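Local coordinates for acidocalcisomal pyrophosphatase (Trypanosoma cruzi, PDB 5CUV), which probably hydrolyses inorganic diphosphate to phosphate with the help of magnesium, as other soluble pyrophosphatases of its family do, at residues Asn222-Ile227 against Lys393-Ser398; Glu278-Val283 against Asp324-Trp329; Gly317-Ile322 against Ala360-Phe365. All blocks are in the same frame, centred on the assembly; numbering follows the deposited sequence.

Interaction 1 of 3, residues Asn222-Ile227 against Lys393-Ser398. With MLT (D-malate), chain C.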
loop_
_atom_site.group_PDB
_atom_site.type_symbol
_atom_site.label_atom_id
_atom_site.label_comp_id
_atom_site.label_asym_id
_atom_site.label_seq_id
_atom_site.Cartn_x
_atom_site.Cartn_y
_atom_site.Cartn_z
ATOM N N ASN A 222 -20.845 -1.072 -0.686
ATOM C CA ASN A 222 -20.478 0.242 -1.068
ATOM C C ASN A 222 -19.594 0.122 -2.277
ATOM O O ASN A 222 -18.372 0.157 -2.191
ATOM C CB ASN A 222 -19.792 0.996 0.070
ATOM C CG ASN A 222 -19.722 2.484 -0.214
ATOM O OD1 ASN A 222 -19.961 2.921 -1.359
ATOM N ND2 ASN A 222 -19.408 3.270 0.794
ATOM N N ARG A 223 -20.251 0.015 -3.421
ATOM C CA ARG A 223 -19.600 -0.145 -4.689
ATOM C C ARG A 223 -20.419 0.488 -5.821
ATOM O O ARG A 223 -21.421 -0.075 -6.311
ATOM C CB ARG A 223 -19.442 -1.617 -4.938
ATOM C CG ARG A 223 -18.383 -1.885 -5.920
ATOM C CD ARG A 223 -17.498 -3.002 -5.369
ATOM N NE ARG A 223 -16.326 -3.142 -6.210
ATOM C CZ ARG A 223 -15.109 -3.340 -5.736
ATOM N NH1 ARG A 223 -14.929 -3.433 -4.414
ATOM N NH2 ARG A 223 -14.084 -3.411 -6.603
ATOM N N TYR A 224 -19.958 1.630 -6.310
ATOM C CA TYR A 224 -20.713 2.302 -7.338
ATOM C C TYR A 224 -19.894 2.596 -8.569
ATOM O O TYR A 224 -18.673 2.661 -8.494
ATOM C CB TYR A 224 -21.245 3.625 -6.770
ATOM C CG TYR A 224 -22.206 3.531 -5.612
ATOM C CD1 TYR A 224 -21.771 3.266 -4.319
ATOM C CD2 TYR A 224 -23.570 3.819 -5.794
ATOM C CE1 TYR A 224 -22.662 3.299 -3.243
ATOM C CE2 TYR A 224 -24.483 3.859 -4.715
ATOM C CZ TYR A 224 -24.026 3.591 -3.446
ATOM O OH TYR A 224 -24.955 3.502 -2.401
ATOM N N ASN A 225 -20.565 2.779 -9.698
ATOM C CA ASN A 225 -19.869 3.146 -10.901
ATOM C C ASN A 225 -19.802 4.670 -10.981
ATOM O O ASN A 225 -20.717 5.330 -10.569
ATOM C CB ASN A 225 -20.567 2.579 -12.136
ATOM C CG ASN A 225 -20.153 1.101 -12.411
ATOM O OD1 ASN A 225 -18.990 0.691 -12.151
ATOM N ND2 ASN A 225 -21.102 0.303 -12.934
ATOM N N PHE A 226 -18.702 5.213 -11.481
ATOM C CA PHE A 226 -18.493 6.650 -11.598
ATOM C C PHE A 226 -17.998 6.969 -13.047
ATOM O O PHE A 226 -17.221 6.226 -13.645
ATOM C CB PHE A 226 -17.447 7.052 -10.528
ATOM C CG PHE A 226 -16.699 8.322 -10.828
ATOM C CD1 PHE A 226 -15.522 8.287 -11.546
ATOM C CD2 PHE A 226 -17.172 9.558 -10.384
ATOM C CE1 PHE A 226 -14.804 9.474 -11.824
ATOM C CE2 PHE A 226 -16.478 10.751 -10.649
ATOM C CZ PHE A 226 -15.283 10.710 -11.370
ATOM N N ILE A 227 -18.464 8.066 -13.613
ATOM C CA ILE A 227 -18.075 8.471 -14.958
ATOM C C ILE A 227 -17.306 9.776 -14.888
ATOM O O ILE A 227 -17.825 10.811 -14.466
ATOM C CB ILE A 227 -19.285 8.650 -15.867
ATOM C CG1 ILE A 227 -20.074 7.358 -15.888
ATOM C CG2 ILE A 227 -18.870 8.909 -17.267
ATOM C CD1 ILE A 227 -21.465 7.526 -16.479
ATOM N N LYS A 393 -28.166 7.544 0.684
ATOM C CA LYS A 393 -29.617 7.794 0.776
ATOM C C LYS A 393 -30.000 8.783 -0.331
ATOM O O LYS A 393 -31.007 8.658 -0.996
ATOM C CB LYS A 393 -29.970 8.411 2.114
ATOM C CG LYS A 393 -31.096 7.809 2.831
ATOM C CD LYS A 393 -30.854 8.039 4.330
ATOM C CE LYS A 393 -29.958 6.953 4.954
ATOM N NZ LYS A 393 -30.328 6.712 6.367
ATOM N N VAL A 394 -29.185 9.822 -0.469
ATOM C CA VAL A 394 -29.360 10.837 -1.486
ATOM C C VAL A 394 -29.191 10.154 -2.839
ATOM O O VAL A 394 -29.923 10.377 -3.792
ATOM C CB VAL A 394 -28.276 11.849 -1.301
ATOM C CG1 VAL A 394 -28.242 12.827 -2.485
ATOM C CG2 VAL A 394 -28.457 12.530 0.068
ATOM N N ILE A 395 -28.178 9.308 -2.913
ATOM C CA ILE A 395 -27.942 8.599 -4.145
ATOM C C ILE A 395 -29.082 7.716 -4.521
ATOM O O ILE A 395 -29.360 7.613 -5.701
ATOM C CB ILE A 395 -26.578 7.815 -4.106
ATOM C CG1 ILE A 395 -25.445 8.837 -3.799
ATOM C CG2 ILE A 395 -26.389 7.040 -5.408
ATOM C CD1 ILE A 395 -24.056 8.319 -3.867
ATOM N N ASP A 396 -29.763 7.102 -3.551
ATOM C CA ASP A 396 -30.921 6.242 -3.895
ATOM C C ASP A 396 -32.127 7.028 -4.364
ATOM O O ASP A 396 -32.862 6.592 -5.262
ATOM C CB ASP A 396 -31.374 5.400 -2.726
ATOM C CG ASP A 396 -30.553 4.175 -2.569
ATOM O OD1 ASP A 396 -29.300 4.202 -2.795
ATOM O OD2 ASP A 396 -31.169 3.162 -2.204
ATOM N N GLU A 397 -32.346 8.178 -3.729
ATOM C CA GLU A 397 -33.452 9.016 -4.107
ATOM C C GLU A 397 -33.196 9.446 -5.541
ATOM O O GLU A 397 -34.103 9.525 -6.374
ATOM C CB GLU A 397 -33.578 10.186 -3.115
ATOM C CG GLU A 397 -34.034 9.634 -1.771
ATOM C CD GLU A 397 -34.149 10.641 -0.600
ATOM O OE1 GLU A 397 -33.177 11.405 -0.330
ATOM O OE2 GLU A 397 -35.218 10.629 0.091
ATOM N N SER A 398 -31.930 9.640 -5.847
ATOM C CA SER A 398 -31.558 10.071 -7.158
ATOM C C SER A 398 -31.723 8.929 -8.126
ATOM O O SER A 398 -31.967 9.112 -9.325
ATOM C CB SER A 398 -30.115 10.539 -7.145
ATOM O OG SER A 398 -29.805 11.129 -8.385
HETATM C C1 MLT C . -18.515 -3.770 -1.932
HETATM O O1 MLT C . -18.296 -4.750 -2.650
HETATM O O2 MLT C . -19.671 -3.437 -1.707
HETATM C C2 MLT C . -17.361 -2.976 -1.330
HETATM O O3 MLT C . -16.073 -3.507 -1.674
HETATM C C3 MLT C . -17.536 -2.819 0.198
HETATM C C4 MLT C . -16.346 -2.077 0.823
HETATM O O4 MLT C . -15.409 -1.718 0.147
HETATM O O5 MLT C . -16.328 -1.826 2.142
#
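Tyr224 reaches from a strand of the curled mixed sheet, the barrel-like core of the family I soluble pyrophosphatase fold, to Ile395 on the long C-terminal helix 388-412. The contact is modest, with about 101 Å² buried in all. Along the helix, Val394 faces the neighbouring parts of the sheet, packing on Ile318 and Trp329, and the next residue, Ile395, turns to the strand 224-227. Its CG2 methyl lies 3.8 Å from Tyr224 CE2 and approaches the ring at a slant. A beta-branched side chain suits this place, because the CG2 branch meets the tyrosine while the residue also packs on Val331. Tyr224 CG stands beside the backbone N (chi1 -63°), a turn that sends the ring out from the strand toward the helix. The following residue, Asp396, brings OD1 only to 4.4 Å from Tyr224 OH; the carboxylate bonds instead to Tyr207 OH, and the Tyr207 ring in turn meets that of Tyr224. Ser398 OG closes the segment by accepting from the backbone N of Trp277. On the strand side, the residues before Tyr224 belong to the D-malate pocket. The side-chain amide of Asn222 is tied to Val315 O, and its OD1 lies in the plane of the Tyr224 ring at the edge. Asn222 N donates to O2 of the malate at 2.8 Å, fairly straight at 158°. Arg223, a natural partner for an anion, offers the edge of its guanidinium: NH1 gives a more bent bond (137°) to the malate hydroxyl O3 at 3.0 Å.

Interaction 2 of 3, residues Glu278-Val283 against Asp324-Trp329. With MG (magnesium ion), chain D.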
loop_
_atom_site.group_PDB
_atom_site.type_symbol
_atom_site.label_atom_id
_atom_site.label_comp_id
_atom_site.label_asym_id
_atom_site.label_seq_id
_atom_site.Cartn_x
_atom_site.Cartn_y
_atom_site.Cartn_z
ATOM N N GLU A 278 -31.217 14.435 -10.590
ATOM C CA GLU A 278 -31.533 15.497 -9.611
ATOM C C GLU A 278 -32.598 16.275 -10.321
ATOM O O GLU A 278 -32.268 17.292 -10.975
ATOM C CB GLU A 278 -30.360 16.450 -9.450
ATOM C CG GLU A 278 -29.148 15.790 -8.964
ATOM C CD GLU A 278 -29.367 15.396 -7.554
ATOM O OE1 GLU A 278 -29.007 16.233 -6.663
ATOM O OE2 GLU A 278 -29.929 14.273 -7.367
ATOM N N SER A 279 -33.853 15.830 -10.204
ATOM C CA SER A 279 -34.927 16.469 -10.958
ATOM C C SER A 279 -35.217 17.885 -10.529
ATOM O O SER A 279 -35.206 18.177 -9.340
ATOM C CB SER A 279 -36.217 15.631 -10.883
ATOM O OG SER A 279 -37.187 16.141 -11.794
ATOM N N THR A 280 -35.443 18.760 -11.501
ATOM C CA THR A 280 -35.767 20.128 -11.182
ATOM C C THR A 280 -37.213 20.142 -10.734
ATOM O O THR A 280 -37.672 21.110 -10.130
ATOM C CB THR A 280 -35.528 21.065 -12.361
ATOM O OG1 THR A 280 -34.112 21.220 -12.547
ATOM C CG2 THR A 280 -36.115 22.445 -12.094
ATOM N N ASP A 281 -37.936 19.063 -11.025
ATOM C CA ASP A 281 -39.310 18.931 -10.524
ATOM C C ASP A 281 -39.134 18.237 -9.194
ATOM O O ASP A 281 -38.423 17.233 -9.109
ATOM C CB ASP A 281 -40.192 17.995 -11.378
ATOM C CG ASP A 281 -40.466 18.540 -12.763
ATOM O OD1 ASP A 281 -41.066 19.642 -12.840
ATOM O OD2 ASP A 281 -40.080 17.871 -13.769
ATOM N N VAL A 282 -39.721 18.748 -8.137
ATOM C CA VAL A 282 -39.601 17.980 -6.922
ATOM C C VAL A 282 -40.420 16.729 -7.357
ATOM O O VAL A 282 -41.398 16.889 -8.096
ATOM C CB VAL A 282 -40.258 18.728 -5.751
ATOM C CG1 VAL A 282 -40.625 17.752 -4.656
ATOM C CG2 VAL A 282 -39.295 19.786 -5.220
ATOM N N VAL A 283 -40.020 15.504 -6.975
ATOM C CA VAL A 283 -40.796 14.303 -7.378
ATOM C C VAL A 283 -41.395 13.492 -6.187
ATOM O O VAL A 283 -42.321 12.703 -6.375
ATOM C CB VAL A 283 -39.970 13.341 -8.403
ATOM C CG1 VAL A 283 -38.927 14.153 -9.191
ATOM C CG2 VAL A 283 -39.304 12.178 -7.681
ATOM N N ASP A 324 -27.365 28.603 -8.190
ATOM C CA ASP A 324 -28.495 29.323 -8.768
ATOM C C ASP A 324 -29.792 28.859 -8.104
ATOM O O ASP A 324 -30.799 28.613 -8.758
ATOM C CB ASP A 324 -28.503 29.094 -10.298
ATOM C CG ASP A 324 -29.908 29.308 -10.965
ATOM O OD1 ASP A 324 -30.455 30.461 -10.979
ATOM O OD2 ASP A 324 -30.459 28.294 -11.501
ATOM N N GLY A 325 -29.752 28.713 -6.787
ATOM C CA GLY A 325 -30.945 28.296 -6.061
ATOM C C GLY A 325 -31.269 26.819 -6.130
ATOM O O GLY A 325 -32.141 26.316 -5.395
ATOM N N GLN A 326 -30.574 26.114 -7.017
ATOM C CA GLN A 326 -30.769 24.666 -7.180
ATOM C C GLN A 326 -29.812 23.886 -6.252
ATOM O O GLN A 326 -28.700 24.356 -5.969
ATOM C CB GLN A 326 -30.536 24.302 -8.644
ATOM C CG GLN A 326 -31.791 24.302 -9.455
ATOM C CD GLN A 326 -31.550 24.544 -10.918
ATOM O OE1 GLN A 326 -30.476 24.244 -11.465
ATOM N NE2 GLN A 326 -32.566 25.081 -11.583
HETATM N N MSE A 327 -30.266 22.737 -5.743
HETATM C CA MSE A 327 -29.442 21.898 -4.879
HETATM C C MSE A 327 -28.501 21.239 -5.814
HETATM O O MSE A 327 -28.909 20.706 -6.815
HETATM C CB MSE A 327 -30.286 20.878 -4.117
HETATM C CG MSE A 327 -29.483 20.021 -3.152
HETATM SE SE MSE A 327 -28.722 20.986 -1.679
HETATM C CE MSE A 327 -30.352 21.235 -0.639
ATOM N N ASP A 328 -27.230 21.248 -5.479
ATOM C CA ASP A 328 -26.240 20.638 -6.346
ATOM C C ASP A 328 -25.211 19.822 -5.536
ATOM O O ASP A 328 -24.119 20.262 -5.215
ATOM C CB ASP A 328 -25.628 21.784 -7.168
ATOM C CG ASP A 328 -24.398 21.376 -7.972
ATOM O OD1 ASP A 328 -24.396 20.231 -8.523
ATOM O OD2 ASP A 328 -23.465 22.255 -8.065
ATOM N N TRP A 329 -25.658 18.634 -5.170
ATOM C CA TRP A 329 -24.886 17.663 -4.423
ATOM C C TRP A 329 -23.600 17.248 -5.164
ATOM O O TRP A 329 -23.518 17.165 -6.383
ATOM C CB TRP A 329 -25.711 16.388 -4.177
ATOM C CG TRP A 329 -26.963 16.496 -3.272
ATOM C CD1 TRP A 329 -28.283 16.379 -3.668
ATOM C CD2 TRP A 329 -27.007 16.793 -1.846
ATOM N NE1 TRP A 329 -29.110 16.594 -2.609
ATOM C CE2 TRP A 329 -28.374 16.858 -1.479
ATOM C CE3 TRP A 329 -26.030 17.007 -0.863
ATOM C CZ2 TRP A 329 -28.801 17.143 -0.162
ATOM C CZ3 TRP A 329 -26.461 17.286 0.457
ATOM C CH2 TRP A 329 -27.844 17.352 0.784
HETATM MG MG MG D . -25.108 18.753 -10.363
#
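Asp328 OD1 holds the magnesium ion at 2.5 Å, and the residue after it, Trp329, turns its indole to Glu278 of the loop facing this strand. The strand 326-329 is the start of the second arm of a beta-hairpin in the pyrophosphatase core, and Asp324 and Gly325 form its type I' turn, where both residues have positive phi; glycine adopts such angles readily. An acidic residue suits position 328: one carboxylate oxygen binds the metal, and OD2 forms a salt bridge with Lys330. Asp291 and Asp296 complete the protein side of the metal site. Glu278 approaches Trp329 at the rim of the indole: OE1 lies in the plane of the ring system, 3.1 Å from CD1, and the carboxylate plane is turned 64° from that of the ring. The glutamate chain is bent at chi2 (-70°), which folds the carboxylate back toward the strand, and the two side chains meet at about a right angle. The other oxygen, OE2, has a weak hydrogen bond from Ser398. Met327, modelled as selenomethionine, has its CG 3.5 Å above one face of the same indole, off toward the rim. The loop itself is shaped by an ST turn, in which Ser279 OG accepts from Asp281 N at 3.1 Å. Thr280, whose hydroxyl bonds to Gly290 O, suits an exposed corner where a small polar group can meet both backbone and solvent. Across from it, Gln326 NE2 stops 4.3 Å from Thr280 OG1.

Interaction 3 of 3, residues Gly317-Ile322 against Ala360-Phe365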
loop_
_atom_site.group_PDB
_atom_site.type_symbol
_atom_site.label_atom_id
_atom_site.label_comp_id
_atom_site.label_asym_id
_atom_site.label_seq_id
_atom_site.Cartn_x
_atom_site.Cartn_y
_atom_site.Cartn_z
ATOM N N GLY A 317 -19.025 10.327 1.406
ATOM C CA GLY A 317 -19.843 11.352 2.022
ATOM C C GLY A 317 -20.422 12.264 0.954
ATOM O O GLY A 317 -20.425 11.944 -0.247
ATOM N N ILE A 318 -20.880 13.440 1.354
ATOM C CA ILE A 318 -21.428 14.281 0.333
ATOM C C ILE A 318 -21.389 15.664 0.892
ATOM O O ILE A 318 -21.395 15.830 2.134
ATOM C CB ILE A 318 -22.857 13.801 0.003
ATOM C CG1 ILE A 318 -23.336 14.392 -1.326
ATOM C CG2 ILE A 318 -23.778 14.066 1.190
ATOM C CD1 ILE A 318 -24.667 13.704 -1.848
ATOM N N LEU A 319 -21.303 16.633 -0.026
ATOM C CA LEU A 319 -21.253 18.046 0.272
ATOM C C LEU A 319 -22.417 18.742 -0.519
ATOM O O LEU A 319 -22.543 18.548 -1.741
ATOM C CB LEU A 319 -19.888 18.587 -0.164
ATOM C CG LEU A 319 -19.659 20.082 0.091
ATOM C CD1 LEU A 319 -19.281 20.324 1.586
ATOM C CD2 LEU A 319 -18.567 20.585 -0.817
ATOM N N GLY A 320 -23.283 19.519 0.149
ATOM C CA GLY A 320 -24.379 20.158 -0.564
ATOM C C GLY A 320 -24.116 21.629 -0.893
ATOM O O GLY A 320 -24.042 22.480 0.015
HETATM N N MSE A 321 -23.988 21.949 -2.172
HETATM C CA MSE A 321 -23.735 23.315 -2.565
HETATM C C MSE A 321 -24.993 23.849 -3.228
HETATM O O MSE A 321 -25.790 23.071 -3.799
HETATM C CB MSE A 321 -22.543 23.398 -3.518
HETATM C CG MSE A 321 -22.288 24.795 -4.059
HETATM SE SE MSE A 321 -20.761 24.937 -5.210
HETATM C CE MSE A 321 -21.507 24.036 -6.771
ATOM N N ILE A 322 -25.205 25.166 -3.143
ATOM C CA ILE A 322 -26.364 25.729 -3.835
ATOM C C ILE A 322 -25.847 26.307 -5.160
ATOM O O ILE A 322 -24.794 26.946 -5.207
ATOM C CB ILE A 322 -27.084 26.911 -3.040
ATOM C CG1 ILE A 322 -27.379 26.583 -1.576
ATOM C CG2 ILE A 322 -28.429 27.132 -3.659
ATOM C CD1 ILE A 322 -28.219 25.391 -1.387
ATOM N N ALA A 360 -9.780 21.813 0.742
ATOM C CA ALA A 360 -9.547 22.338 -0.569
ATOM C C ALA A 360 -10.773 22.097 -1.462
ATOM O O ALA A 360 -11.126 22.932 -2.271
ATOM C CB ALA A 360 -8.312 21.740 -1.129
ATOM N N ILE A 361 -11.464 20.981 -1.286
ATOM C CA ILE A 361 -12.664 20.704 -2.096
ATOM C C ILE A 361 -13.735 21.726 -1.809
ATOM O O ILE A 361 -14.388 22.252 -2.730
ATOM C CB ILE A 361 -13.248 19.330 -1.770
ATOM C CG1 ILE A 361 -12.297 18.267 -2.265
ATOM C CG2 ILE A 361 -14.609 19.203 -2.382
ATOM C CD1 ILE A 361 -12.654 16.932 -1.846
ATOM N N HIS A 362 -13.912 21.979 -0.510
ATOM C CA HIS A 362 -14.917 22.915 -0.051
ATOM C C HIS A 362 -14.641 24.328 -0.535
ATOM O O HIS A 362 -15.514 25.006 -1.041
ATOM C CB HIS A 362 -15.012 22.916 1.456
ATOM C CG HIS A 362 -15.898 23.992 1.986
ATOM N ND1 HIS A 362 -17.147 23.734 2.502
ATOM C CD2 HIS A 362 -15.766 25.339 1.974
ATOM C CE1 HIS A 362 -17.754 24.874 2.776
ATOM N NE2 HIS A 362 -16.938 25.861 2.464
ATOM N N GLU A 363 -13.399 24.756 -0.398
ATOM C CA GLU A 363 -13.035 26.104 -0.800
ATOM C C GLU A 363 -13.065 26.248 -2.328
ATOM O O GLU A 363 -13.487 27.271 -2.869
ATOM C CB GLU A 363 -11.665 26.444 -0.217
ATOM C CG GLU A 363 -11.187 27.858 -0.560
ATOM C CD GLU A 363 -11.832 28.968 0.296
ATOM O OE1 GLU A 363 -12.898 28.747 0.943
ATOM O OE2 GLU A 363 -11.253 30.079 0.286
ATOM N N TRP A 364 -12.661 25.204 -3.034
ATOM C CA TRP A 364 -12.688 25.278 -4.475
ATOM C C TRP A 364 -14.161 25.520 -4.957
ATOM O O TRP A 364 -14.422 26.422 -5.732
ATOM C CB TRP A 364 -12.034 24.010 -5.109
ATOM C CG TRP A 364 -11.563 24.232 -6.549
ATOM C CD1 TRP A 364 -10.272 24.460 -6.986
ATOM C CD2 TRP A 364 -12.368 24.148 -7.745
ATOM N NE1 TRP A 364 -10.235 24.498 -8.363
ATOM C CE2 TRP A 364 -11.496 24.309 -8.852
ATOM C CE3 TRP A 364 -13.732 23.946 -7.980
ATOM C CZ2 TRP A 364 -11.941 24.262 -10.171
ATOM C CZ3 TRP A 364 -14.179 23.904 -9.299
ATOM C CH2 TRP A 364 -13.278 24.059 -10.382
ATOM N N PHE A 365 -15.130 24.761 -4.473
ATOM C CA PHE A 365 -16.498 24.999 -4.937
ATOM C C PHE A 365 -17.148 26.301 -4.425
ATOM O O PHE A 365 -18.065 26.861 -5.074
ATOM C CB PHE A 365 -17.370 23.794 -4.599
ATOM C CG PHE A 365 -17.130 22.644 -5.499
ATOM C CD1 PHE A 365 -17.431 22.731 -6.854
ATOM C CD2 PHE A 365 -16.531 21.497 -5.031
ATOM C CE1 PHE A 365 -17.145 21.705 -7.715
ATOM C CE2 PHE A 365 -16.230 20.458 -5.903
ATOM C CZ PHE A 365 -16.550 20.578 -7.257
#
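Extended first and second torsions (chi1 175° for the first) carry the Met321 chain straight out from its strand to Phe365, and the chain bends only at chi3, which keeps both SE and the CE methyl beside the Phe365 ring. Here strand 317-322 of the pyrophosphatase's curled sheet packs against helix 357-367: the axes of segments 317-322 and 360-365 approach to 10.5 Å and run almost parallel, at 15°. Leu319 and Met321, two residues apart on the strand, both point to the helix, while Ile318 between the sheet and helix 388-412 faces the other way. Met321, modelled as selenomethionine, makes a Met-aromatic contact: SE lies 5.3 Å from the centroid of the Phe365 ring, obliquely, 63° off its normal. The same selenium is 3.6 Å from Phe365 CB. A long, flexible, apolar chain suits this span, and the phenyl group packs beside it and also touches Ile298 and Lys330. Phe365 is braced within its helix too, for Ile361 CG2 sits in the ring plane at its edge. Leu319 reaches the turn before: its CD2 meets Ile361 CG2 at 4.5 Å. His362 crosses the leucine at about a right angle and stacks on Phe379, its ND1 weakly bonded to Gly383 O. The helix also looks outward, where Glu363 OE2 bonds to Tyr66 OH of the fourth subunit. Leu319 CD1 comes to the His362 ring obliquely, 4.1 Å from ND1.

How the interactions relate
All three interactions touch the same curled sheet, with centres 16 to 17 Å apart. Along the chain, interaction 1 spans the other two, since its strand comes first and its helix last; interactions 2 and 3 interlock, their segments alternating. Strands 224-228 and 326-335 both neighbour strand 310-323. Asp328 N lies 2.9 Å from Met321 O, a probable hydrogen bond joining interactions 2 and 3 across the hairpin, where Trp329 CE3 also packs on Gly320 CA. Helices 388-412 and 357-367 take opposite faces of strand 310-323, Ile318 facing the first, Leu319 and Met321 the second. The hairpin 310-323/326-335 carries magnesium-binding Asp328, whereas the malate site lies just before strand 224-228.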